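Local coordinates for protein aldehyde dehydrogenase (Staphylococcus aureus, PDB 6K10) that oxidises the aldehyde 4,4'-diaponeurosporen-4-al to 4,4'-diaponeurosporenoic acid, using NAD+, in the biosynthesis of the carotenoid staphyloxanthin, at residues V115-P120 with E130-A135; Y190-G195 with P213-M218. The protein carries 1 engineered substitution. All coordinates share one frame; numbering follows the deposited sequence.

Contact 1: V115-P120 with E130-A135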
loop_
_atom_site.group_PDB
_atom_site.type_symbol
_atom_site.label_atom_id
_atom_site.label_comp_id
_atom_site.label_asym_id
_atom_site.label_seq_id
_atom_site.Cartn_x
_atom_site.Cartn_y
_atom_site.Cartn_z
ATOM N N VAL A 115 -4.477 -4.705 14.790
ATOM C CA VAL A 115 -5.161 -4.343 13.556
ATOM C C VAL A 115 -6.667 -4.497 13.729
ATOM O O VAL A 115 -7.155 -5.208 14.613
ATOM C CB VAL A 115 -4.666 -5.178 12.354
ATOM C CG1 VAL A 115 -3.150 -5.123 12.257
ATOM C CG2 VAL A 115 -5.149 -6.620 12.463
ATOM N N LEU A 116 -7.403 -3.813 12.856
ATOM C CA LEU A 116 -8.859 -3.819 12.844
ATOM C C LEU A 116 -9.346 -4.419 11.534
ATOM O O LEU A 116 -8.854 -4.056 10.461
ATOM C CB LEU A 116 -9.413 -2.401 13.010
ATOM C CG LEU A 116 -10.930 -2.229 12.900
ATOM C CD1 LEU A 116 -11.661 -3.084 13.930
ATOM C CD2 LEU A 116 -11.316 -0.765 13.036
ATOM N N ILE A 117 -10.311 -5.331 11.623
ATOM C CA ILE A 117 -10.904 -5.977 10.458
ATOM C C ILE A 117 -12.408 -5.752 10.508
ATOM O O ILE A 117 -13.071 -6.163 11.469
ATOM C CB ILE A 117 -10.575 -7.477 10.407
ATOM C CG1 ILE A 117 -9.068 -7.683 10.234
ATOM C CG2 ILE A 117 -11.341 -8.154 9.282
ATOM C CD1 ILE A 117 -8.630 -9.122 10.358
ATOM N N ILE A 118 -12.943 -5.099 9.478
ATOM C CA ILE A 118 -14.370 -4.818 9.358
ATOM C C ILE A 118 -14.916 -5.636 8.197
ATOM O O ILE A 118 -14.380 -5.576 7.085
ATOM C CB ILE A 118 -14.638 -3.318 9.139
ATOM C CG1 ILE A 118 -14.063 -2.489 10.287
ATOM C CG2 ILE A 118 -16.129 -3.055 8.976
ATOM C CD1 ILE A 118 -13.951 -1.009 9.963
ATOM N N ALA A 119 -15.987 -6.386 8.447
ATOM C CA ALA A 119 -16.533 -7.249 7.415
ATOM C C ALA A 119 -18.009 -6.966 7.175
ATOM O O ALA A 119 -18.749 -6.704 8.126
ATOM C CB ALA A 119 -16.358 -8.722 7.782
ATOM N N PRO A 120 -18.469 -7.035 5.920
ATOM C CA PRO A 120 -19.876 -6.751 5.624
ATOM C C PRO A 120 -20.746 -7.997 5.689
ATOM O O PRO A 120 -20.299 -9.045 6.164
ATOM C CB PRO A 120 -19.813 -6.183 4.205
ATOM C CG PRO A 120 -18.696 -6.962 3.581
ATOM C CD PRO A 120 -17.696 -7.262 4.686
ATOM N N GLU A 130 -10.519 -14.571 5.941
ATOM C CA GLU A 130 -9.397 -14.427 5.019
ATOM C C GLU A 130 -8.484 -13.259 5.407
ATOM O O GLU A 130 -7.258 -13.446 5.428
ATOM C CB GLU A 130 -9.890 -14.324 3.572
ATOM C CG GLU A 130 -8.757 -14.120 2.577
ATOM C CD GLU A 130 -7.643 -15.152 2.733
ATOM O OE1 GLU A 130 -6.455 -14.771 2.628
ATOM O OE2 GLU A 130 -7.946 -16.342 2.960
ATOM N N PRO A 131 -8.997 -12.064 5.738
ATOM C CA PRO A 131 -8.084 -11.066 6.329
ATOM C C PRO A 131 -7.434 -11.542 7.615
ATOM O O PRO A 131 -6.233 -11.312 7.817
ATOM C CB PRO A 131 -8.986 -9.844 6.567
ATOM C CG PRO A 131 -10.173 -10.056 5.735
ATOM C CD PRO A 131 -10.363 -11.531 5.593
ATOM N N LEU A 132 -8.192 -12.218 8.483
ATOM C CA LEU A 132 -7.649 -12.648 9.770
ATOM C C LEU A 132 -6.458 -13.581 9.593
ATOM O O LEU A 132 -5.462 -13.473 10.321
ATOM C CB LEU A 132 -8.734 -13.336 10.595
ATOM C CG LEU A 132 -8.299 -13.736 12.007
ATOM C CD1 LEU A 132 -8.033 -12.498 12.853
ATOM C CD2 LEU A 132 -9.322 -14.644 12.673
ATOM N N ILE A 133 -6.548 -14.512 8.639
ATOM C CA ILE A 133 -5.428 -15.408 8.359
ATOM C C ILE A 133 -4.169 -14.600 8.084
ATOM O O ILE A 133 -3.096 -14.878 8.630
ATOM C CB ILE A 133 -5.762 -16.338 7.180
ATOM C CG1 ILE A 133 -6.914 -17.275 7.537
ATOM C CG2 ILE A 133 -4.540 -17.143 6.791
ATOM C CD1 ILE A 133 -7.573 -17.895 6.325
ATOM N N GLY A 134 -4.287 -13.579 7.233
ATOM C CA GLY A 134 -3.142 -12.728 6.956
ATOM C C GLY A 134 -2.639 -12.019 8.199
ATOM O O GLY A 134 -1.434 -11.968 8.456
ATOM N N ALA A 135 -3.561 -11.470 8.993
ATOM C CA ALA A 135 -3.169 -10.778 10.217
ATOM C C ALA A 135 -2.473 -11.727 11.185
ATOM O O ALA A 135 -1.449 -11.379 11.783
ATOM C CB ALA A 135 -4.394 -10.141 10.874
#
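I117 reaches from its strand to the helix and meets three of the five residues that touch here. Its CD1 comes down on the backbone between P131 and L132, 3.6 Å from L132 N, and lies 3.9 Å from P131 CB. The extended outer chain (chi2 172°) carries CD1 to the helix, while the other branch, CG2, lies against CB and CG of the proline, with 4.0 Å between I117 CG2 and P131 CB. Both branches of the isoleucine thus meet at P131 CB. Because a proline has no N-H to give, the helix lacks a bond to the preceding turn at 131 and is kinked there; G134 N bonds only weakly to E130 O, and normal bonding is clear at A135 N to P131 O.

Packing is looser one helical turn on. V115 offers a single methyl, CG2, to A135 CB at 3.9 Å, and I117 CD1 is 4.4 Å from that same alanine carbon. No hydrogen bond crosses the contact, and all five touching residues are buried; the chain becomes partly exposed beyond it, at P120. On the strand's other face L116 and I118 pack against helix 177-184. Strand 115-118 and helix 130-135 run nearly antiparallel, at 167°, with axes 9.4 Å apart, as expected for the first strand and helix of a beta-alpha-beta unit, here strand 104-118, helix 126-138 and strand 141-145.

Contact 2: Y190-G195 with P213-M218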
loop_
_atom_site.group_PDB
_atom_site.type_symbol
_atom_site.label_atom_id
_atom_site.label_comp_id
_atom_site.label_asym_id
_atom_site.label_seq_id
_atom_site.Cartn_x
_atom_site.Cartn_y
_atom_site.Cartn_z
ATOM N N TYR A 190 -3.275 -0.907 11.839
ATOM C CA TYR A 190 -3.745 -1.138 10.481
ATOM C C TYR A 190 -5.254 -1.322 10.523
ATOM O O TYR A 190 -5.797 -1.852 11.497
ATOM C CB TYR A 190 -3.071 -2.362 9.846
ATOM C CG TYR A 190 -3.060 -2.326 8.339
ATOM C CD1 TYR A 190 -4.152 -2.772 7.607
ATOM C CD2 TYR A 190 -1.960 -1.840 7.646
ATOM C CE1 TYR A 190 -4.149 -2.733 6.224
ATOM C CE2 TYR A 190 -1.946 -1.800 6.265
ATOM C CZ TYR A 190 -3.040 -2.247 5.559
ATOM O OH TYR A 190 -3.018 -2.203 4.184
ATOM N N VAL A 191 -5.930 -0.878 9.465
ATOM C CA VAL A 191 -7.373 -1.044 9.333
ATOM C C VAL A 191 -7.667 -1.725 8.003
ATOM O O VAL A 191 -7.229 -1.250 6.951
ATOM C CB VAL A 191 -8.116 0.303 9.426
ATOM C CG1 VAL A 191 -9.587 0.110 9.115
ATOM C CG2 VAL A 191 -7.940 0.908 10.810
ATOM N N PHE A 192 -8.401 -2.833 8.052
ATOM C CA PHE A 192 -8.820 -3.577 6.868
ATOM C C PHE A 192 -10.337 -3.519 6.793
ATOM O O PHE A 192 -11.015 -3.946 7.730
ATOM C CB PHE A 192 -8.321 -5.030 6.924
ATOM C CG PHE A 192 -8.558 -5.809 5.651
ATOM C CD1 PHE A 192 -9.835 -6.222 5.292
ATOM C CD2 PHE A 192 -7.503 -6.124 4.815
ATOM C CE1 PHE A 192 -10.050 -6.929 4.127
ATOM C CE2 PHE A 192 -7.717 -6.836 3.646
ATOM C CZ PHE A 192 -8.992 -7.238 3.304
ATOM N N PHE A 193 -10.864 -2.998 5.683
ATOM C CA PHE A 193 -12.294 -2.760 5.534
ATOM C C PHE A 193 -12.801 -3.299 4.204
ATOM O O PHE A 193 -12.221 -3.012 3.154
ATOM C CB PHE A 193 -12.617 -1.265 5.648
ATOM C CG PHE A 193 -14.011 -0.923 5.206
ATOM C CD1 PHE A 193 -15.069 -1.008 6.090
ATOM C CD2 PHE A 193 -14.267 -0.514 3.904
ATOM C CE1 PHE A 193 -16.349 -0.706 5.690
ATOM C CE2 PHE A 193 -15.547 -0.214 3.499
ATOM C CZ PHE A 193 -16.591 -0.302 4.393
ATOM N N THR A 194 -13.892 -4.063 4.257
ATOM C CA THR A 194 -14.667 -4.447 3.084
ATOM C C THR A 194 -16.097 -3.985 3.299
ATOM O O THR A 194 -16.694 -4.283 4.338
ATOM C CB THR A 194 -14.640 -5.965 2.850
ATOM O OG1 THR A 194 -13.286 -6.408 2.706
ATOM C CG2 THR A 194 -15.417 -6.340 1.590
ATOM N N GLY A 195 -16.634 -3.250 2.333
ATOM C CA GLY A 195 -18.012 -2.795 2.438
ATOM C C GLY A 195 -18.342 -1.724 1.420
ATOM O O GLY A 195 -17.741 -1.665 0.340
ATOM N N PRO A 213 -2.560 3.370 8.337
ATOM C CA PRO A 213 -2.685 2.823 6.976
ATOM C C PRO A 213 -3.881 1.895 6.875
ATOM O O PRO A 213 -4.302 1.274 7.854
ATOM C CB PRO A 213 -1.370 2.057 6.790
ATOM C CG PRO A 213 -1.013 1.620 8.173
ATOM C CD PRO A 213 -1.466 2.741 9.087
ATOM N N VAL A 214 -4.444 1.809 5.668
ATOM C CA VAL A 214 -5.670 1.052 5.459
ATOM C C VAL A 214 -5.587 0.220 4.190
ATOM O O VAL A 214 -4.800 0.486 3.280
ATOM C CB VAL A 214 -6.924 1.949 5.360
ATOM C CG1 VAL A 214 -7.012 2.912 6.530
ATOM C CG2 VAL A 214 -6.932 2.673 4.029
ATOM N N THR A 215 -6.435 -0.801 4.151
ATOM C CA THR A 215 -6.856 -1.453 2.923
ATOM C C THR A 215 -8.370 -1.334 2.840
ATOM O O THR A 215 -9.074 -1.650 3.804
ATOM C CB THR A 215 -6.424 -2.922 2.886
ATOM O OG1 THR A 215 -5.016 -2.998 2.626
ATOM C CG2 THR A 215 -7.175 -3.672 1.797
ATOM N N LEU A 216 -8.866 -0.853 1.704
ATOM C CA LEU A 216 -10.294 -0.655 1.492
ATOM C C LEU A 216 -10.742 -1.480 0.294
ATOM O O LEU A 216 -10.229 -1.299 -0.815
ATOM C CB LEU A 216 -10.619 0.825 1.272
ATOM C CG LEU A 216 -10.090 1.841 2.285
ATOM C CD1 LEU A 216 -10.380 3.253 1.799
ATOM C CD2 LEU A 216 -10.673 1.615 3.677
ATOM N N GLU A 217 -11.693 -2.382 0.522
ATOM C CA GLU A 217 -12.338 -3.167 -0.527
ATOM C C GLU A 217 -13.756 -2.638 -0.662
ATOM O O GLU A 217 -14.602 -2.914 0.194
ATOM C CB GLU A 217 -12.337 -4.660 -0.178
ATOM C CG GLU A 217 -10.958 -5.286 -0.054
ATOM C CD GLU A 217 -10.382 -5.743 -1.382
ATOM O OE1 GLU A 217 -11.123 -5.749 -2.387
ATOM O OE2 GLU A 217 -9.180 -6.094 -1.430
ATOM N N MET A 218 -14.013 -1.862 -1.710
ATOM C CA MET A 218 -15.322 -1.226 -1.801
ATOM C C MET A 218 -16.096 -1.697 -3.033
ATOM O O MET A 218 -16.094 -2.897 -3.337
ATOM C CB MET A 218 -15.164 0.296 -1.753
ATOM C CG MET A 218 -14.627 0.753 -0.386
ATOM S SD MET A 218 -14.157 2.481 -0.174
ATOM C CE MET A 218 -12.887 2.682 -1.416
#
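Y190 and T215 lean across each other on one face of a parallel strand pair and share a hydroxyl-hydroxyl hydrogen bond, Y190 OH to T215 OG1 at 2.7 Å. The threonine oxygen sits at the edge of the tyrosine ring and in its plane, whereas P213 O lies over the centre of one ring face, 3.8 Å above it. That carbonyl also accepts the N-H of V191.

Next, F192 and T215 run side by side and point the same way, with F192 CE2 3.7 Å from T215 CG2. T194 and E217 repeat the arrangement, T194 OG1 lying 3.5 Å from E217 CB. The glutamate then bends at chi2 (-85°), turning its carboxylate away from the neighbouring strand.

The other face is apolar. F193 crosses L216 obliquely, its CB 4.0 Å from L216 CD2, and meets M218 at about a right angle, with M218 CG at the ring edge. Five backbone hydrogen bonds fix the register, the straightest from E217 N to F193 O (169° at the hydrogen). With helix 197-209 as the connection, this is a parallel beta-alpha-beta crossover, and its second strand ends at E217, the predicted active-site glutamate of the aldehyde dehydrogenase family.

In the fold
Along the chain contact 1 is complete before contact 2 starts, and their centres lie 9 Å apart. Both contribute strands to the same mixed sheet, contact 1 adding the helix packed on it; strand 104-118 pairs with strand 190-194 and that in turn with strand 214-217, all parallel. The first joint is backbone: L116 O and I118 N probably hydrogen-bond to F192 N and O. The second is side-chain packing, P131 CG against F192 CE1, and helix 126-138 covers the face carrying T194 and E217. Two beta-alpha-beta units, separated in the chain by strand 170-172, give neighbouring strands to the sheet that presents the predicted catalytic E217, with T194 near S251, an engineered residue at the other predicted catalytic position.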